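Local structure of flavoredoxin (Desulfovibrio vulgaris str. 'Miyazaki F', 2D5M) at residues T54-Y57 / R58-E62; H78-Y81 / A82-S86. The protein binds flavin mononucleotide and probably carries electrons as a small flavoprotein of the flavin reductase-like family. All blocks are in the same frame, centred on the assembly; numbering follows the deposited sequence.

Contact 1 of 2, residues T54-Y57 / R58-E62; sequences TYTY and RSITE. With FMN (flavin mononucleotide), chain E.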
ATOM      1  N   THR A  54      16.466   0.251 -12.655  1.00  7.04           N
ATOM      2  CA  THR A  54      15.827   1.530 -12.908  1.00  7.02           C
ATOM      3  C   THR A  54      16.851   2.675 -12.805  1.00  7.36           C
ATOM      4  O   THR A  54      17.781   2.632 -11.995  1.00  7.87           O
ATOM      5  CB  THR A  54      14.662   1.802 -11.973  1.00  6.65           C
ATOM      6  OG1 THR A  54      15.107   1.928 -10.651  1.00  6.67           O
ATOM      7  CG2 THR A  54      13.614   0.735 -12.034  1.00  6.74           C
ATOM      8  N   TYR A  55      16.654   3.681 -13.638  1.00  6.99           N
ATOM      9  CA  TYR A  55      17.542   4.864 -13.556  1.00  7.26           C
ATOM     10  C   TYR A  55      17.354   5.551 -12.197  1.00  6.56           C
ATOM     11  O   TYR A  55      18.286   6.082 -11.586  1.00  7.09           O
ATOM     12  CB  TYR A  55      17.258   5.770 -14.738  1.00  7.27           C
ATOM     13  CG  TYR A  55      18.274   6.854 -14.983  1.00  7.07           C
ATOM     14  CD1 TYR A  55      19.592   6.497 -15.270  1.00  7.68           C
ATOM     15  CD2 TYR A  55      17.981   8.196 -14.944  1.00  7.85           C
ATOM     16  CE1 TYR A  55      20.582   7.418 -15.520  1.00  8.44           C
ATOM     17  CE2 TYR A  55      18.943   9.169 -15.199  1.00  8.53           C
ATOM     18  CZ  TYR A  55      20.252   8.792 -15.472  1.00  8.93           C
ATOM     19  OH  TYR A  55      21.264   9.683 -15.734  1.00 10.81           O
ATOM     20  N   THR A  56      16.116   5.556 -11.707  1.00  5.92           N
ATOM     21  CA  THR A  56      15.790   6.144 -10.419  1.00  6.27           C
ATOM     22  C   THR A  56      16.586   5.557  -9.279  1.00  6.36           C
ATOM     23  O   THR A  56      17.006   6.278  -8.377  1.00  7.02           O
ATOM     24  CB  THR A  56      14.277   5.957 -10.171  1.00  5.84           C
ATOM     25  OG1 THR A  56      13.569   6.691 -11.178  1.00  5.88           O
ATOM     26  CG2 THR A  56      13.840   6.463  -8.837  1.00  6.96           C
ATOM     27  N   TYR A  57      16.860   4.303  -9.236  1.00  7.34           N
ATOM     28  CA  TYR A  57      17.650   3.600  -8.263  1.00  7.31           C
ATOM     29  C   TYR A  57      18.989   4.314  -8.134  1.00  7.39           C
ATOM     30  O   TYR A  57      19.464   4.610  -7.035  1.00  7.83           O
ATOM     31  CB  TYR A  57      17.787   2.106  -8.616  1.00  8.78           C
ATOM     32  CG  TYR A  57      18.613   1.299  -7.637  1.00  8.79           C
ATOM     33  CD1 TYR A  57      18.026   0.408  -6.788  1.00 11.09           C
ATOM     34  CD2 TYR A  57      19.992   1.327  -7.576  1.00 13.10           C
ATOM     35  CE1 TYR A  57      18.743  -0.368  -5.894  1.00 15.64           C
ATOM     36  CE2 TYR A  57      20.723   0.603  -6.712  1.00 15.71           C
ATOM     37  CZ  TYR A  57      20.093  -0.258  -5.861  1.00 16.23           C
ATOM     38  OH  TYR A  57      20.854  -1.027  -4.978  1.00 23.61           O
ATOM     39  N   ARG A  58      19.643   4.480  -9.285  1.00  8.03           N
ATOM     40  CA  ARG A  58      20.952   5.122  -9.301  1.00  8.81           C
ATOM     41  C   ARG A  58      20.828   6.510  -8.696  1.00  7.94           C
ATOM     42  O   ARG A  58      21.621   6.899  -7.829  1.00  9.19           O
ATOM     43  CB  ARG A  58      21.488   5.188 -10.713  1.00  9.35           C
ATOM     44  CG  ARG A  58      22.831   5.955 -10.787  1.00 11.61           C
ATOM     45  CD  ARG A  58      23.370   5.956 -12.210  1.00 13.11           C
ATOM     46  NE  ARG A  58      24.591   6.745 -12.261  1.00 12.90           N
ATOM     47  CZ  ARG A  58      25.393   6.772 -13.340  1.00 15.76           C
ATOM     48  NH1 ARG A  58      25.026   6.067 -14.398  1.00 18.86           N
ATOM     49  NH2 ARG A  58      26.504   7.512 -13.319  1.00 21.55           N
ATOM     50  N   SER A  59      19.848   7.276  -9.117  1.00  7.32           N
ATOM     51  CA  SER A  59      19.726   8.657  -8.617  1.00  7.29           C
ATOM     52  C   SER A  59      19.500   8.693  -7.107  1.00  7.37           C
ATOM     53  O   SER A  59      20.063   9.559  -6.423  1.00  8.00           O
ATOM     54  CB  SER A  59      18.595   9.385  -9.351  1.00  6.90           C
ATOM     55  OG  SER A  59      18.958   9.501 -10.715  1.00  7.70           O
ATOM     56  N   ILE A  60      18.704   7.775  -6.563  1.00  6.88           N
ATOM     57  CA  ILE A  60      18.472   7.793  -5.133  1.00  7.92           C
ATOM     58  C   ILE A  60      19.739   7.437  -4.400  1.00  8.44           C
ATOM     59  O   ILE A  60      20.065   8.036  -3.360  1.00  9.48           O
ATOM     60  CB  ILE A  60      17.319   6.837  -4.719  1.00  7.46           C
ATOM     61  CG1 ILE A  60      16.002   7.346  -5.283  1.00  7.98           C
ATOM     62  CG2 ILE A  60      17.280   6.664  -3.204  1.00  9.62           C
ATOM     63  CD1 ILE A  60      14.800   6.449  -5.029  1.00  8.62           C
ATOM     64  N   THR A  61      20.512   6.471  -4.892  1.00  8.75           N
ATOM     65  CA  THR A  61      21.775   6.114  -4.245  1.00 10.14           C
ATOM     66  C   THR A  61      22.731   7.293  -4.259  1.00 11.62           C
ATOM     67  O   THR A  61      23.519   7.467  -3.326  1.00 14.47           O
ATOM     68  CB  THR A  61      22.473   4.882  -4.825  1.00 12.48           C
ATOM     69  OG1 THR A  61      22.919   5.090  -6.142  1.00 13.53           O
ATOM     70  CG2 THR A  61      21.571   3.648  -4.834  1.00 12.39           C
ATOM     71  N   GLU A  62      22.678   8.154  -5.242  1.00  9.75           N
ATOM     72  CA  GLU A  62      23.586   9.288  -5.355  1.00 10.86           C
ATOM     73  C   GLU A  62      23.138  10.485  -4.536  1.00 10.55           C
ATOM     74  O   GLU A  62      23.985  11.149  -3.961  1.00 14.79           O
ATOM     75  CB  GLU A  62      23.648   9.698  -6.854  1.00 11.04           C
ATOM     76  CG  GLU A  62      24.398   8.687  -7.710  1.00 11.70           C
ATOM     77  CD  GLU A  62      24.363   8.941  -9.199  1.00 11.88           C
ATOM     78  OE1 GLU A  62      23.514   9.777  -9.644  1.00 12.01           O
ATOM     79  OE2 GLU A  62      25.146   8.240  -9.937  1.00 14.59           O
TER
HETATM   80  N1  FMN E1001       9.380  -0.716 -10.788  1.00  5.17           N
HETATM   81  C2  FMN E1001       9.999  -0.898  -9.580  1.00  5.53           C
HETATM   82  O2  FMN E1001      11.225  -1.072  -9.515  1.00  6.36           O
HETATM   83  N3  FMN E1001       9.220  -0.921  -8.426  1.00  5.81           N
HETATM   84  C4  FMN E1001       7.848  -0.809  -8.389  1.00  5.57           C
HETATM   85  O4  FMN E1001       7.234  -0.848  -7.302  1.00  6.40           O
HETATM   86  C4A FMN E1001       7.200  -0.673  -9.648  1.00  5.45           C
HETATM   87  N5  FMN E1001       5.848  -0.616  -9.693  1.00  5.53           N
HETATM   88  C5A FMN E1001       5.301  -0.317 -10.916  1.00  5.36           C
HETATM   89  C6  FMN E1001       3.883  -0.222 -10.992  1.00  5.64           C
HETATM   90  C7  FMN E1001       3.214   0.116 -12.158  1.00  5.99           C
HETATM   91  C7M FMN E1001       1.706   0.166 -12.240  1.00  7.81           C
HETATM   92  C8  FMN E1001       4.021   0.412 -13.319  1.00  5.77           C
HETATM   93  C8M FMN E1001       3.325   0.876 -14.589  1.00  6.54           C
HETATM   94  C9  FMN E1001       5.395   0.251 -13.277  1.00  5.55           C
HETATM   95  C9A FMN E1001       6.050  -0.099 -12.107  1.00  5.11           C
HETATM   96  N10 FMN E1001       7.443  -0.307 -12.014  1.00  5.14           N
HETATM   97  C10 FMN E1001       8.033  -0.533 -10.795  1.00  5.26           C
HETATM   98  C1' FMN E1001       8.290  -0.196 -13.234  1.00  5.34           C
HETATM   99  C2' FMN E1001       9.031   1.136 -13.322  1.00  4.95           C
HETATM  100  O2' FMN E1001       8.171   2.260 -13.093  1.00  5.39           O
HETATM  101  C3' FMN E1001       9.631   1.263 -14.726  1.00  5.14           C
HETATM  102  O3' FMN E1001      10.680   0.271 -14.822  1.00  5.76           O
HETATM  103  C4' FMN E1001      10.172   2.645 -15.058  1.00  5.12           C
HETATM  104  O4' FMN E1001      10.351   2.666 -16.501  1.00  6.92           O
HETATM  105  C5' FMN E1001      11.464   2.971 -14.395  1.00  5.85           C
HETATM  106  O5' FMN E1001      11.863   4.310 -14.831  1.00  5.68           O
HETATM  107  P   FMN E1001      13.367   4.846 -14.618  1.00  5.67           P
HETATM  108  O1P FMN E1001      14.320   3.884 -15.341  1.00  6.29           O
HETATM  109  O2P FMN E1001      13.699   4.918 -13.147  1.00  5.98           O
HETATM  110  O3P FMN E1001      13.273   6.202 -15.293  1.00  6.20           O
HETATM  111  O   HOH W   1      20.800   8.257 -12.296  1.00  9.42           O
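The first turn of helix 55-63 forms part of the phosphate-binding end of the FMN site, and its residues reach forward to the next turn while their amides hold the cofactor. Ile-60 N donates to Thr-56 O at 2.9 Å, and Ser-59 N and Thr-61 N bond in the same i to i+4 pattern to Tyr-55 O and Tyr-57 O. Alongside these, the CG2 methyl of Thr-56 meets Ile-60 CD1 at 3.9 Å. With Thr-56 CG2 anti to the backbone N, its OG1 lies beside that N (chi1 -64°), and the two form a pair of donors: Thr-56 OG1 reaches FMN O2P at 2.7 Å, and Thr-56 N bonds to the same oxygen. Tyr-55 N donates to FMN O1P at 2.9 Å, with an N-H...O angle of 166°. Backbone amides at a helix N-terminus gripping a phosphate form an anion site that the helix dipole probably strengthens. Thr-54 is the N-cap: its OG1 accepts from Tyr-57 N at 3.3 Å and is also bonded to Arg-51 O. One turn on, Thr-61 CG2 approaches the Tyr-57 ring obliquely, 3.7 Å from CE2, while the ring's hydroxyl is bonded to Glu-127. Arg-58, extended from CG to NE, brings NE to Glu-62 OE2 at 2.8 Å in a salt bridge. Its N-H...O angle is 174°; OE2 lies in the guanidinium plane, whereas NE meets it on the syn side but out of the carboxylate plane. Arg-58 O accepts from both Glu-62 N and Thr-61 OG1, the latter at 2.8 Å.

Contact 2 of 2, residues H78-Y81 / A82-S86; sequences HADY and AGIYS. With FMN (flavin mononucleotide), chain E.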
ATOM      1  N   HIS A  78      -0.247   9.524 -17.812  1.00  6.55           N
ATOM      2  CA  HIS A  78       1.075  10.097 -17.550  1.00  6.09           C
ATOM      3  C   HIS A  78       1.839   9.201 -16.583  1.00  6.10           C
ATOM      4  O   HIS A  78       3.026   8.924 -16.763  1.00  5.93           O
ATOM      5  CB  HIS A  78       0.981  11.520 -17.000  1.00  6.61           C
ATOM      6  CG  HIS A  78       0.119  12.481 -17.770  1.00  6.94           C
ATOM      7  ND1 HIS A  78      -1.245  12.329 -17.896  1.00  8.55           N
ATOM      8  CD2 HIS A  78       0.454  13.621 -18.427  1.00  8.74           C
ATOM      9  CE1 HIS A  78      -1.719  13.284 -18.606  1.00  9.10           C
ATOM     10  NE2 HIS A  78      -0.713  14.129 -18.975  1.00  9.96           N
ATOM     11  N   ALA A  79       1.135   8.795 -15.528  1.00  5.83           N
ATOM     12  CA  ALA A  79       1.726   7.929 -14.536  1.00  5.67           C
ATOM     13  C   ALA A  79       2.139   6.602 -15.160  1.00  5.51           C
ATOM     14  O   ALA A  79       3.228   6.072 -14.908  1.00  6.09           O
ATOM     15  CB  ALA A  79       0.774   7.745 -13.369  1.00  7.91           C
ATOM     16  N   ASP A  80       1.238   6.051 -15.985  1.00  5.55           N
ATOM     17  CA  ASP A  80       1.544   4.801 -16.682  1.00  5.86           C
ATOM     18  C   ASP A  80       2.770   4.955 -17.577  1.00  5.62           C
ATOM     19  O   ASP A  80       3.657   4.081 -17.581  1.00  5.78           O
ATOM     20  CB  ASP A  80       0.312   4.345 -17.443  1.00  5.94           C
ATOM     21  CG  ASP A  80       0.390   2.890 -17.878  1.00  5.95           C
ATOM     22  OD1 ASP A  80       0.609   2.028 -16.970  1.00  6.09           O
ATOM     23  OD2 ASP A  80       0.198   2.609 -19.082  1.00  6.64           O
ATOM     24  N   TYR A  81       2.846   6.058 -18.320  1.00  5.69           N
ATOM     25  CA  TYR A  81       3.998   6.332 -19.159  1.00  5.74           C
ATOM     26  C   TYR A  81       5.284   6.251 -18.346  1.00  5.76           C
ATOM     27  O   TYR A  81       6.269   5.659 -18.775  1.00  6.02           O
ATOM     28  CB  TYR A  81       3.840   7.713 -19.811  1.00  6.41           C
ATOM     29  CG  TYR A  81       4.904   8.107 -20.779  1.00  6.40           C
ATOM     30  CD1 TYR A  81       4.677   8.017 -22.167  1.00  7.96           C
ATOM     31  CD2 TYR A  81       6.133   8.619 -20.368  1.00  6.81           C
ATOM     32  CE1 TYR A  81       5.635   8.386 -23.067  1.00  8.79           C
ATOM     33  CE2 TYR A  81       7.110   8.977 -21.274  1.00  8.14           C
ATOM     34  CZ  TYR A  81       6.836   8.859 -22.641  1.00  9.12           C
ATOM     35  OH  TYR A  81       7.807   9.226 -23.558  1.00 12.05           O
ATOM     36  N   ALA A  82       5.282   6.896 -17.192  1.00  5.77           N
ATOM     37  CA  ALA A  82       6.469   6.944 -16.317  1.00  5.82           C
ATOM     38  C   ALA A  82       6.863   5.570 -15.831  1.00  5.58           C
ATOM     39  O   ALA A  82       8.016   5.354 -15.426  1.00  6.24           O
ATOM     40  CB  ALA A  82       6.215   7.883 -15.136  1.00  6.85           C
ATOM     41  N   GLY A  83       5.896   4.642 -15.809  1.00  5.47           N
ATOM     42  CA  GLY A  83       6.121   3.228 -15.465  1.00  5.69           C
ATOM     43  C   GLY A  83       6.444   2.312 -16.611  1.00  4.98           C
ATOM     44  O   GLY A  83       6.651   1.108 -16.363  1.00  5.66           O
ATOM     45  N   ILE A  84       6.454   2.808 -17.847  1.00  6.11           N
ATOM     46  CA  ILE A  84       6.820   2.031 -19.020  1.00  6.33           C
ATOM     47  C   ILE A  84       8.193   2.399 -19.527  1.00  6.28           C
ATOM     48  O   ILE A  84       8.983   1.541 -19.883  1.00  7.92           O
ATOM     49  CB  ILE A  84       5.754   2.221 -20.115  1.00  7.61           C
ATOM     50  CG1 ILE A  84       4.385   1.710 -19.708  1.00  6.94           C
ATOM     51  CG2 ILE A  84       6.250   1.589 -21.445  1.00  7.76           C
ATOM     52  CD1 ILE A  84       3.240   2.131 -20.616  1.00  9.26           C
ATOM     53  N   TYR A  85       8.513   3.696 -19.593  1.00  5.82           N
ATOM     54  CA  TYR A  85       9.706   4.215 -20.221  1.00  6.47           C
ATOM     55  C   TYR A  85      10.706   4.648 -19.175  1.00  6.47           C
ATOM     56  O   TYR A  85      10.346   5.017 -18.078  1.00  6.98           O
ATOM     57  CB  TYR A  85       9.363   5.360 -21.195  1.00  7.30           C
ATOM     58  CG  TYR A  85       8.343   4.869 -22.221  1.00  7.58           C
ATOM     59  CD1 TYR A  85       8.714   3.951 -23.200  1.00  9.46           C
ATOM     60  CD2 TYR A  85       7.051   5.303 -22.186  1.00  7.60           C
ATOM     61  CE1 TYR A  85       7.817   3.486 -24.141  1.00 10.88           C
ATOM     62  CE2 TYR A  85       6.108   4.839 -23.104  1.00  9.36           C
ATOM     63  CZ  TYR A  85       6.505   3.926 -24.086  1.00 10.08           C
ATOM     64  OH  TYR A  85       5.572   3.448 -25.004  1.00 13.49           O
ATOM     65  N   SER A  86      12.000   4.577 -19.527  1.00  7.47           N
ATOM     66  CA  SER A  86      13.045   4.969 -18.637  1.00  7.34           C
ATOM     67  C   SER A  86      13.540   6.394 -18.860  1.00  7.08           C
ATOM     68  O   SER A  86      13.621   6.864 -20.013  1.00  8.13           O
ATOM     69  CB  SER A  86      14.271   4.035 -18.773  1.00  8.20           C
ATOM     70  OG  SER A  86      15.306   4.438 -17.867  1.00  8.60           O
TER
HETATM   71  N1  FMN E1001       9.380  -0.716 -10.788  1.00  5.17           N
HETATM   72  C2  FMN E1001       9.999  -0.898  -9.580  1.00  5.53           C
HETATM   73  O2  FMN E1001      11.225  -1.072  -9.515  1.00  6.36           O
HETATM   74  N3  FMN E1001       9.220  -0.921  -8.426  1.00  5.81           N
HETATM   75  C4  FMN E1001       7.848  -0.809  -8.389  1.00  5.57           C
HETATM   76  O4  FMN E1001       7.234  -0.848  -7.302  1.00  6.40           O
HETATM   77  C4A FMN E1001       7.200  -0.673  -9.648  1.00  5.45           C
HETATM   78  N5  FMN E1001       5.848  -0.616  -9.693  1.00  5.53           N
HETATM   79  C5A FMN E1001       5.301  -0.317 -10.916  1.00  5.36           C
HETATM   80  C6  FMN E1001       3.883  -0.222 -10.992  1.00  5.64           C
HETATM   81  C7  FMN E1001       3.214   0.116 -12.158  1.00  5.99           C
HETATM   82  C7M FMN E1001       1.706   0.166 -12.240  1.00  7.81           C
HETATM   83  C8  FMN E1001       4.021   0.412 -13.319  1.00  5.77           C
HETATM   84  C8M FMN E1001       3.325   0.876 -14.589  1.00  6.54           C
HETATM   85  C9  FMN E1001       5.395   0.251 -13.277  1.00  5.55           C
HETATM   86  C9A FMN E1001       6.050  -0.099 -12.107  1.00  5.11           C
HETATM   87  N10 FMN E1001       7.443  -0.307 -12.014  1.00  5.14           N
HETATM   88  C10 FMN E1001       8.033  -0.533 -10.795  1.00  5.26           C
HETATM   89  C1' FMN E1001       8.290  -0.196 -13.234  1.00  5.34           C
HETATM   90  C2' FMN E1001       9.031   1.136 -13.322  1.00  4.95           C
HETATM   91  O2' FMN E1001       8.171   2.260 -13.093  1.00  5.39           O
HETATM   92  C3' FMN E1001       9.631   1.263 -14.726  1.00  5.14           C
HETATM   93  O3' FMN E1001      10.680   0.271 -14.822  1.00  5.76           O
HETATM   94  C4' FMN E1001      10.172   2.645 -15.058  1.00  5.12           C
HETATM   95  O4' FMN E1001      10.351   2.666 -16.501  1.00  6.92           O
HETATM   96  C5' FMN E1001      11.464   2.971 -14.395  1.00  5.85           C
HETATM   97  O5' FMN E1001      11.863   4.310 -14.831  1.00  5.68           O
HETATM   98  P   FMN E1001      13.367   4.846 -14.618  1.00  5.67           P
HETATM   99  O1P FMN E1001      14.320   3.884 -15.341  1.00  6.29           O
HETATM  100  O2P FMN E1001      13.699   4.918 -13.147  1.00  5.98           O
HETATM  101  O3P FMN E1001      13.273   6.202 -15.293  1.00  6.20           O
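His-78 O accepts from Ala-82 N at 3.1 Å, an ordinary i to i+4 helical bond. Ala-79 O then takes Gly-83 N with a more bent N-H...O angle of 135°, and the same N-H makes a weak second bond to Asp-80 O. The carboxylate of Asp-80 touches Ile-84, OD2 lying 3.4 Å from CD1. OD1 is bonded to Tyr-171 OH of the same chain and to Phe-182 N of the second subunit, OD2 to Ser-183 N and Gly-185 N of that subunit. Asp-80 OD1 also comes within 3.8 Å of the FMN methyl C8M. Tyr-81 O collects two donors: Tyr-85 N approaches nearly along the carbonyl bond, whereas Ile-84 N sits well above the carbonyl plane at 3.0 Å. The Tyr-81 ring, swung anti to its own N (chi1 -176°), presents one face to the Tyr-85 edge: Tyr-85 CD2 stands over the ring centre, with centroids 4.6 Å apart and planes at 51°, an edge-to-face pair. Tyr-81 OH is bonded to Glu-90. Tyr-85 O accepts a weak bond from FMN O4' and is also bonded to Lys-92, which reaches FMN as well; Ser-86 OG donates to FMN O1P at 2.8 Å. Gly-83, lacking a side chain, lets the backbone lie against the cofactor, its CA 3.3 Å from FMN O2'. From C8M to O1P, these contacts make the end of helix 76-82 and the loop after it a wall of the FMN site.

Contact 1 lies in helix 55-63 and contact 2 at the end of helix 76-82 and in the loop after it, so they come in series along the chain, with strand 65-70 of the main antiparallel sheet between them. Their centres are about 16 Å apart, yet they touch directly, Tyr-55 CB packing 3.9 Å from Ser-86 OG. Both address one FMN molecule: contact 1 supplies the helix start that receives the phosphate, contact 2 runs from the dimethylbenzene end of the flavin down to the same phosphate. These two successive elements of one family domain together supply part of the FMN site, and contact 2 additionally ties this site to the second subunit.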